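Local coordinates for antifreeze protein type II (Clupea harengus, PDB 2PY2), which probably binds ice crystals and stops their growth in a calcium-dependent manner, using a C-type lectin-like fold, at residues E46-V51 and M83-W88; W75-S80 and C100-N105. All coordinates share one frame; numbering follows the deposited sequence.

Contact 1: E46-V51 and M83-W88; sequences EESTFV and MDYADW
Ser48 on helix 45-52 reaches Tyr85 and Asp87, two side chains of the irregular long loop that characterises the C-type lectin-like fold. It illustrates how a slight contact, burying only 79 Å² in all, can combine one packing touch with one water bridge. CB of Ser48 points from the helix toward the loop and lies 3.7 Å from the hydroxyl OH of Tyr85, approaching the phenol end obliquely to the ring. One bond further out, OG stands anti to the backbone N (chi1 176°) and is directed off from the phenol, being 4.1 Å from Tyr85 OH, too far for a hydrogen bond. It meets a water instead, with 2.7 Å between Ser48 OG and the water oxygen, and that water donates a hydrogen to OD2 of Asp87. Direct pairing is ruled out by length, since Ser48 OG and Asp87 OD2 are 4.4 Å apart; the solvent molecule fills the role of connector.

On the loop side, the residue between the two partners, Ala86, turns its methyl away toward Trp112. Tyr85 also rests on Ile42, while the backbone of Asp87 is hydrogen-bonded to that of Trp112 on strand 111-115. Two residues ahead of the helix, His43 gives a further tie: its ND1 pairs with Asp84 OD1, and its backbone N with Glu47 OE2, whose other oxygen forms a salt bridge to Arg14. The bridging water lies 3.0 Å from Asp87 OD2, and its two bonds, to that atom and to Ser48 OG, open at about 103°, close to tetrahedral.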
ATOM      1  N   GLU A  46       0.612 -11.254  -9.002  1.00 18.86           N
ATOM      2  CA  GLU A  46       0.404 -10.547 -10.258  1.00 19.81           C
ATOM      3  C   GLU A  46       0.111  -9.066  -9.999  1.00 18.98           C
ATOM      4  O   GLU A  46       0.609  -8.181 -10.700  1.00 17.54           O
ATOM      5  CB  GLU A  46      -0.758 -11.188 -11.021  1.00 24.42           C
ATOM      6  CG  GLU A  46      -0.474 -12.610 -11.537  1.00 29.40           C
ATOM      7  CD  GLU A  46      -0.007 -13.580 -10.451  1.00 31.65           C
ATOM      8  OE1 GLU A  46      -0.753 -13.818  -9.470  1.00 30.47           O
ATOM      9  OE2 GLU A  46       1.118 -14.113 -10.587  1.00 33.81           O
ATOM     10  N   GLU A  47      -0.696  -8.799  -8.979  1.00 17.00           N
ATOM     11  CA  GLU A  47      -1.043  -7.422  -8.644  1.00 16.69           C
ATOM     12  C   GLU A  47       0.171  -6.732  -8.030  1.00 14.64           C
ATOM     13  O   GLU A  47       0.446  -5.563  -8.303  1.00 15.91           O
ATOM     14  CB  GLU A  47      -2.212  -7.410  -7.663  1.00 18.68           C
ATOM     15  CG  GLU A  47      -3.023  -6.134  -7.688  1.00 24.51           C
ATOM     16  CD  GLU A  47      -4.431  -6.339  -7.146  1.00 26.55           C
ATOM     17  OE1 GLU A  47      -5.392  -5.894  -7.814  1.00 29.45           O
ATOM     18  OE2 GLU A  47      -4.575  -6.945  -6.061  1.00 25.81           O
ATOM     19  N   SER A  48       0.900  -7.471  -7.206  1.00 13.83           N
ATOM     20  CA  SER A  48       2.088  -6.942  -6.563  1.00 15.21           C
ATOM     21  C   SER A  48       3.097  -6.513  -7.611  1.00 16.18           C
ATOM     22  O   SER A  48       3.700  -5.455  -7.507  1.00 15.91           O
ATOM     23  CB  SER A  48       2.729  -7.995  -5.665  1.00 16.37           C
ATOM     24  OG  SER A  48       3.938  -7.489  -5.125  1.00 16.50           O
ATOM     25  N   THR A  49       3.282  -7.351  -8.626  1.00 16.19           N
ATOM     26  CA  THR A  49       4.222  -7.045  -9.691  1.00 15.53           C
ATOM     27  C   THR A  49       3.781  -5.806 -10.468  1.00 16.16           C
ATOM     28  O   THR A  49       4.595  -4.927 -10.767  1.00 14.86           O
ATOM     29  CB  THR A  49       4.362  -8.259 -10.625  1.00 16.27           C
ATOM     30  OG1 THR A  49       4.902  -9.349  -9.870  1.00 17.87           O
ATOM     31  CG2 THR A  49       5.277  -7.952 -11.801  1.00 19.58           C
ATOM     32  N   PHE A  50       2.490  -5.724 -10.773  1.00 15.41           N
ATOM     33  CA  PHE A  50       1.958  -4.578 -11.498  1.00 17.18           C
ATOM     34  C   PHE A  50       2.210  -3.282 -10.736  1.00 16.66           C
ATOM     35  O   PHE A  50       2.632  -2.282 -11.316  1.00 16.10           O
ATOM     36  CB  PHE A  50       0.453  -4.723 -11.731  1.00 17.67           C
ATOM     37  CG  PHE A  50      -0.157  -3.540 -12.427  1.00 19.99           C
ATOM     38  CD1 PHE A  50      -0.088  -3.421 -13.812  1.00 21.68           C
ATOM     39  CD2 PHE A  50      -0.745  -2.513 -11.694  1.00 21.80           C
ATOM     40  CE1 PHE A  50      -0.595  -2.291 -14.462  1.00 23.53           C
ATOM     41  CE2 PHE A  50      -1.253  -1.381 -12.330  1.00 23.90           C
ATOM     42  CZ  PHE A  50      -1.176  -1.270 -13.715  1.00 23.34           C
ATOM     43  N   VAL A  51       1.945  -3.292  -9.434  1.00 16.97           N
ATOM     44  CA  VAL A  51       2.159  -2.087  -8.647  1.00 17.64           C
ATOM     45  C   VAL A  51       3.646  -1.767  -8.539  1.00 17.34           C
ATOM     46  O   VAL A  51       4.034  -0.601  -8.584  1.00 17.53           O
ATOM     47  CB  VAL A  51       1.531  -2.211  -7.237  1.00 18.84           C
ATOM     48  CG1 VAL A  51       0.023  -2.362  -7.358  1.00 18.22           C
ATOM     49  CG2 VAL A  51       2.115  -3.386  -6.509  1.00 23.32           C
ATOM     50  N   MET A  83      -8.056  -9.814   3.302  1.00 24.21           N
ATOM     51  CA  MET A  83      -6.615  -9.970   3.485  1.00 25.52           C
ATOM     52  C   MET A  83      -6.327 -11.417   3.111  1.00 25.03           C
ATOM     53  O   MET A  83      -6.285 -12.298   3.971  1.00 26.41           O
ATOM     54  CB  MET A  83      -6.230  -9.734   4.946  1.00 27.64           C
ATOM     55  CG  MET A  83      -5.688  -8.347   5.236  1.00 31.57           C
ATOM     56  SD  MET A  83      -4.066  -8.057   4.490  1.00 34.80           S
ATOM     57  CE  MET A  83      -3.766  -6.326   5.010  1.00 32.89           C
ATOM     58  N   ASP A  84      -6.141 -11.653   1.821  1.00 23.59           N
ATOM     59  CA  ASP A  84      -5.907 -12.997   1.308  1.00 23.66           C
ATOM     60  C   ASP A  84      -4.538 -13.170   0.675  1.00 22.88           C
ATOM     61  O   ASP A  84      -4.255 -14.196   0.064  1.00 23.79           O
ATOM     62  CB  ASP A  84      -6.981 -13.334   0.276  1.00 26.74           C
ATOM     63  CG  ASP A  84      -7.151 -12.235  -0.760  1.00 28.64           C
ATOM     64  OD1 ASP A  84      -6.216 -11.426  -0.924  1.00 29.25           O
ATOM     65  OD2 ASP A  84      -8.214 -12.182  -1.417  1.00 31.52           O
ATOM     66  N   TYR A  85      -3.689 -12.164   0.813  1.00 19.36           N
ATOM     67  CA  TYR A  85      -2.359 -12.224   0.236  1.00 20.27           C
ATOM     68  C   TYR A  85      -1.445 -11.324   1.042  1.00 18.57           C
ATOM     69  O   TYR A  85      -1.885 -10.298   1.561  1.00 16.50           O
ATOM     70  CB  TYR A  85      -2.389 -11.738  -1.216  1.00 18.80           C
ATOM     71  CG  TYR A  85      -1.018 -11.556  -1.837  1.00 20.73           C
ATOM     72  CD1 TYR A  85      -0.343 -12.626  -2.421  1.00 20.04           C
ATOM     73  CD2 TYR A  85      -0.390 -10.312  -1.829  1.00 20.12           C
ATOM     74  CE1 TYR A  85       0.924 -12.457  -2.986  1.00 20.96           C
ATOM     75  CE2 TYR A  85       0.870 -10.135  -2.382  1.00 20.86           C
ATOM     76  CZ  TYR A  85       1.523 -11.208  -2.959  1.00 21.36           C
ATOM     77  OH  TYR A  85       2.775 -11.026  -3.502  1.00 22.50           O
ATOM     78  N   ALA A  86      -0.182 -11.725   1.153  1.00 17.76           N
ATOM     79  CA  ALA A  86       0.822 -10.946   1.863  1.00 17.47           C
ATOM     80  C   ALA A  86       2.194 -11.201   1.241  1.00 17.99           C
ATOM     81  O   ALA A  86       2.428 -12.247   0.637  1.00 16.84           O
ATOM     82  CB  ALA A  86       0.836 -11.319   3.342  1.00 18.38           C
ATOM     83  N   ASP A  87       3.097 -10.238   1.390  1.00 16.57           N
ATOM     84  CA  ASP A  87       4.446 -10.358   0.861  1.00 17.85           C
ATOM     85  C   ASP A  87       5.423  -9.878   1.933  1.00 15.83           C
ATOM     86  O   ASP A  87       6.320  -9.087   1.671  1.00 15.95           O
ATOM     87  CB  ASP A  87       4.577  -9.523  -0.423  1.00 19.28           C
ATOM     88  CG  ASP A  87       5.935  -9.678  -1.090  1.00 23.54           C
ATOM     89  OD1 ASP A  87       6.501 -10.791  -1.049  1.00 24.21           O
ATOM     90  OD2 ASP A  87       6.429  -8.691  -1.674  1.00 25.30           O
ATOM     91  N   TRP A  88       5.241 -10.382   3.152  1.00 15.37           N
ATOM     92  CA  TRP A  88       6.081  -9.994   4.279  1.00 15.79           C
ATOM     93  C   TRP A  88       7.571 -10.299   4.144  1.00 17.25           C
ATOM     94  O   TRP A  88       7.965 -11.356   3.641  1.00 17.38           O
ATOM     95  CB  TRP A  88       5.582 -10.663   5.564  1.00 16.50           C
ATOM     96  CG  TRP A  88       4.181 -10.310   5.942  1.00 16.41           C
ATOM     97  CD1 TRP A  88       3.114 -11.159   6.039  1.00 16.98           C
ATOM     98  CD2 TRP A  88       3.700  -9.017   6.320  1.00 16.07           C
ATOM     99  NE1 TRP A  88       1.998 -10.475   6.457  1.00 16.32           N
ATOM    100  CE2 TRP A  88       2.332  -9.158   6.637  1.00 15.01           C
ATOM    101  CE3 TRP A  88       4.295  -7.752   6.421  1.00 13.56           C
ATOM    102  CZ2 TRP A  88       1.547  -8.080   7.050  1.00 15.08           C
ATOM    103  CZ3 TRP A  88       3.511  -6.680   6.835  1.00 14.39           C
ATOM    104  CH2 TRP A  88       2.152  -6.854   7.143  1.00 12.51           C
TER
HETATM  105  O   HOH W   1       4.614  -6.585  -2.713  1.00 27.81           O

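Contact 2: W75-S80 and C100-N105; sequences WFWMDS and CCIQMN
Trp75 and Ile102 meet where the short strand 76-77 and strand 101-106 of the C-type lectin-like fold face each other, an example of two strands of different sheets that touch through side chains rather than by pairing with each other. Apolar packing supplies most of the 168 Å² buried here. The benzene half of the Trp75 indole reaches Ile102: CZ3 comes to 3.6 Å from CG1 of Ile102, and the neighbouring CE3 lies 3.9 Å from Ile102 CD1. Ile102 extends its longer branch, with CG1 anti to the carbonyl carbon and CD1 continuing the chain outward (chi2 179°), which carries the end methyl to a place between the Trp75 and Trp77 indoles. More loosely, Ile102 CD1 lies 4.4 Å from Trp77 CH2. Both approaches are oblique to the rings.

Polar and covalent interactions frame this packing. Strand 101-106 is paired elsewhere: backbone hydrogen bonds link Ile102 to Ile64, in the Trp-Ile-Gly sequence that corresponds to the WIGL motif of the family, and Cys101 to Thr115. Strand 76-77 finds its partner in 66-67, through Phe76 and Thr67. Disulfides to Cys69 and Cys117 hold Cys100 and Cys101. The Trp77-Ser80 type I turn closes with Ser80 N hydrogen-bonded to Trp77 O. The remaining touch mixes the two characters, as the backbone O of Cys100 lies 3.7 Å from Trp75 CZ3.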
ATOM      1  N   TRP A  75      -5.414  -7.732  10.582  1.00 12.87           N
ATOM      2  CA  TRP A  75      -5.170  -6.851   9.449  1.00 11.98           C
ATOM      3  C   TRP A  75      -6.379  -6.496   8.596  1.00 11.23           C
ATOM      4  O   TRP A  75      -7.195  -7.353   8.252  1.00 11.89           O
ATOM      5  CB  TRP A  75      -4.100  -7.472   8.552  1.00 12.83           C
ATOM      6  CG  TRP A  75      -2.819  -7.692   9.276  1.00 13.07           C
ATOM      7  CD1 TRP A  75      -2.466  -8.794  10.001  1.00 16.70           C
ATOM      8  CD2 TRP A  75      -1.759  -6.750   9.434  1.00 13.84           C
ATOM      9  NE1 TRP A  75      -1.253  -8.593  10.608  1.00 15.96           N
ATOM     10  CE2 TRP A  75      -0.794  -7.344  10.278  1.00 14.39           C
ATOM     11  CE3 TRP A  75      -1.530  -5.455   8.952  1.00 11.30           C
ATOM     12  CZ2 TRP A  75       0.380  -6.688  10.652  1.00 13.20           C
ATOM     13  CZ3 TRP A  75      -0.362  -4.799   9.325  1.00 14.13           C
ATOM     14  CH2 TRP A  75       0.578  -5.419  10.169  1.00 13.03           C
ATOM     15  N   PHE A  76      -6.473  -5.217   8.241  1.00 10.19           N
ATOM     16  CA  PHE A  76      -7.570  -4.729   7.417  1.00 11.23           C
ATOM     17  C   PHE A  76      -7.043  -3.828   6.309  1.00 13.33           C
ATOM     18  O   PHE A  76      -6.043  -3.129   6.499  1.00 12.88           O
ATOM     19  CB  PHE A  76      -8.548  -3.912   8.262  1.00 11.54           C
ATOM     20  CG  PHE A  76      -9.229  -4.703   9.332  1.00 11.71           C
ATOM     21  CD1 PHE A  76     -10.316  -5.516   9.028  1.00 12.60           C
ATOM     22  CD2 PHE A  76      -8.775  -4.654  10.635  1.00 12.04           C
ATOM     23  CE1 PHE A  76     -10.943  -6.271  10.018  1.00 11.92           C
ATOM     24  CE2 PHE A  76      -9.392  -5.407  11.638  1.00 13.46           C
ATOM     25  CZ  PHE A  76     -10.478  -6.215  11.327  1.00 13.95           C
ATOM     26  N   TRP A  77      -7.717  -3.871   5.162  1.00 12.13           N
ATOM     27  CA  TRP A  77      -7.406  -3.021   4.017  1.00 14.36           C
ATOM     28  C   TRP A  77      -8.424  -1.888   4.104  1.00 14.86           C
ATOM     29  O   TRP A  77      -9.579  -2.123   4.446  1.00 15.33           O
ATOM     30  CB  TRP A  77      -7.625  -3.758   2.694  1.00 13.62           C
ATOM     31  CG  TRP A  77      -6.594  -4.774   2.339  1.00 15.36           C
ATOM     32  CD1 TRP A  77      -6.810  -6.099   2.096  1.00 15.01           C
ATOM     33  CD2 TRP A  77      -5.196  -4.545   2.102  1.00 14.56           C
ATOM     34  NE1 TRP A  77      -5.640  -6.708   1.714  1.00 15.80           N
ATOM     35  CE2 TRP A  77      -4.632  -5.779   1.710  1.00 14.28           C
ATOM     36  CE3 TRP A  77      -4.367  -3.417   2.178  1.00 14.29           C
ATOM     37  CZ2 TRP A  77      -3.271  -5.919   1.394  1.00 13.38           C
ATOM     38  CZ3 TRP A  77      -3.011  -3.556   1.862  1.00 14.90           C
ATOM     39  CH2 TRP A  77      -2.481  -4.803   1.475  1.00 12.71           C
ATOM     40  N   MET A  78      -8.010  -0.671   3.775  1.00 15.67           N
ATOM     41  CA  MET A  78      -8.907   0.476   3.839  1.00 17.50           C
ATOM     42  C   MET A  78     -10.072   0.406   2.854  1.00 19.16           C
ATOM     43  O   MET A  78     -11.087   1.071   3.053  1.00 19.87           O
ATOM     44  CB  MET A  78      -8.131   1.774   3.614  1.00 20.31           C
ATOM     45  CG  MET A  78      -7.241   2.160   4.770  1.00 21.57           C
ATOM     46  SD  MET A  78      -8.153   2.311   6.336  1.00 26.87           S
ATOM     47  CE  MET A  78      -9.096   3.803   6.017  1.00 26.43           C
ATOM     48  N   ASP A  79      -9.933  -0.388   1.794  1.00 17.65           N
ATOM     49  CA  ASP A  79     -11.013  -0.509   0.819  1.00 19.20           C
ATOM     50  C   ASP A  79     -11.957  -1.656   1.152  1.00 19.11           C
ATOM     51  O   ASP A  79     -12.789  -2.044   0.335  1.00 21.36           O
ATOM     52  CB  ASP A  79     -10.451  -0.679  -0.603  1.00 19.91           C
ATOM     53  CG  ASP A  79      -9.618  -1.937  -0.762  1.00 19.49           C
ATOM     54  OD1 ASP A  79      -9.596  -2.771   0.172  1.00 19.31           O
ATOM     55  OD2 ASP A  79      -8.986  -2.094  -1.830  1.00 20.08           O
ATOM     56  N   SER A  80     -11.817  -2.190   2.362  1.00 19.46           N
ATOM     57  CA  SER A  80     -12.648  -3.281   2.872  1.00 22.01           C
ATOM     58  C   SER A  80     -12.612  -4.611   2.113  1.00 21.59           C
ATOM     59  O   SER A  80     -13.536  -5.421   2.224  1.00 20.97           O
ATOM     60  CB  SER A  80     -14.100  -2.814   3.023  1.00 24.11           C
ATOM     61  OG  SER A  80     -14.718  -2.641   1.763  1.00 30.47           O
ATOM     62  N   CYS A 100       2.187  -0.246  12.958  1.00 12.94           N
ATOM     63  CA  CYS A 100       1.058  -0.984  12.417  1.00 12.57           C
ATOM     64  C   CYS A 100       0.564  -0.733  10.994  1.00 11.78           C
ATOM     65  O   CYS A 100      -0.451  -1.308  10.596  1.00 11.60           O
ATOM     66  CB  CYS A 100      -0.110  -0.830  13.406  1.00 14.27           C
ATOM     67  SG  CYS A 100      -0.584   0.909  13.702  1.00 18.41           S
ATOM     68  N   CYS A 101       1.275   0.094  10.225  1.00 10.58           N
ATOM     69  CA  CYS A 101       0.893   0.408   8.847  1.00  9.79           C
ATOM     70  C   CYS A 101       1.795  -0.349   7.871  1.00  8.20           C
ATOM     71  O   CYS A 101       2.993  -0.440   8.099  1.00 10.91           O
ATOM     72  CB  CYS A 101       1.012   1.920   8.614  1.00 12.34           C
ATOM     73  SG  CYS A 101      -0.344   2.861   9.395  1.00 18.06           S
ATOM     74  N   ILE A 102       1.223  -0.887   6.794  1.00  9.43           N
ATOM     75  CA  ILE A 102       2.025  -1.659   5.830  1.00  9.31           C
ATOM     76  C   ILE A 102       2.753  -0.819   4.796  1.00  9.57           C
ATOM     77  O   ILE A 102       2.145  -0.023   4.086  1.00  9.94           O
ATOM     78  CB  ILE A 102       1.177  -2.693   5.051  1.00 10.04           C
ATOM     79  CG1 ILE A 102       0.504  -3.667   6.019  1.00 11.81           C
ATOM     80  CG2 ILE A 102       2.081  -3.500   4.103  1.00  9.76           C
ATOM     81  CD1 ILE A 102      -0.372  -4.710   5.323  1.00 10.28           C
ATOM     82  N   GLN A 103       4.061  -1.031   4.711  1.00  9.51           N
ATOM     83  CA  GLN A 103       4.919  -0.349   3.752  1.00  9.13           C
ATOM     84  C   GLN A 103       5.431  -1.434   2.805  1.00 10.09           C
ATOM     85  O   GLN A 103       5.865  -2.493   3.266  1.00 11.91           O
ATOM     86  CB  GLN A 103       6.120   0.285   4.462  1.00 10.12           C
ATOM     87  CG  GLN A 103       6.999   1.086   3.527  1.00 11.69           C
ATOM     88  CD  GLN A 103       8.296   1.560   4.170  1.00 13.02           C
ATOM     89  OE1 GLN A 103       9.114   2.182   3.508  1.00 15.43           O
ATOM     90  NE2 GLN A 103       8.487   1.263   5.459  1.00 13.70           N
ATOM     91  N   MET A 104       5.377  -1.184   1.501  1.00 10.73           N
ATOM     92  CA  MET A 104       5.885  -2.162   0.531  1.00 10.84           C
ATOM     93  C   MET A 104       7.225  -1.679  -0.061  1.00 12.14           C
ATOM     94  O   MET A 104       7.668  -0.560   0.217  1.00  9.12           O
ATOM     95  CB  MET A 104       4.867  -2.398  -0.595  1.00 12.44           C
ATOM     96  CG  MET A 104       4.736  -1.263  -1.605  1.00 16.77           C
ATOM     97  SD  MET A 104       3.695  -1.737  -3.017  1.00 22.77           S
ATOM     98  CE  MET A 104       4.912  -2.669  -4.025  1.00 18.20           C
ATOM     99  N   ASN A 105       7.870  -2.524  -0.874  1.00 11.93           N
ATOM    100  CA  ASN A 105       9.166  -2.178  -1.480  1.00 11.52           C
ATOM    101  C   ASN A 105      10.230  -1.863  -0.430  1.00 11.85           C
ATOM    102  O   ASN A 105      11.079  -1.002  -0.645  1.00 11.74           O
ATOM    103  CB  ASN A 105       9.034  -0.959  -2.400  1.00 12.16           C
ATOM    104  CG  ASN A 105       8.633  -1.327  -3.816  1.00 13.39           C
ATOM    105  OD1 ASN A 105       8.270  -0.454  -4.619  1.00 17.11           O
ATOM    106  ND2 ASN A 105       8.704  -2.613  -4.140  1.00 12.80           N
TER

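How the contacts relate
The segments of the two contacts alternate along the chain, and their centres lie 11 Å apart. Segment 83-88 of contact 1 is what brings the two together: beyond the residues that face the helix, its end residues Met83 and Trp88 pack on the tryptophan and isoleucine side chains of contact 2. Met83 CE lies 3.5 Å from Trp77 CE2, and Trp88 CH2 is 3.7 Å from Trp75 CH2. Contact 2 is nearer the calcium ion, at about 8 Å from the side chain of Trp75, against about 13 Å from that of Asp87. Trp75 also touches Asp114, a calcium ligand, and Trp88 touches Pro93, between the ligands Gln92 and Asp94, linking the hydrophobic packing to the metal site.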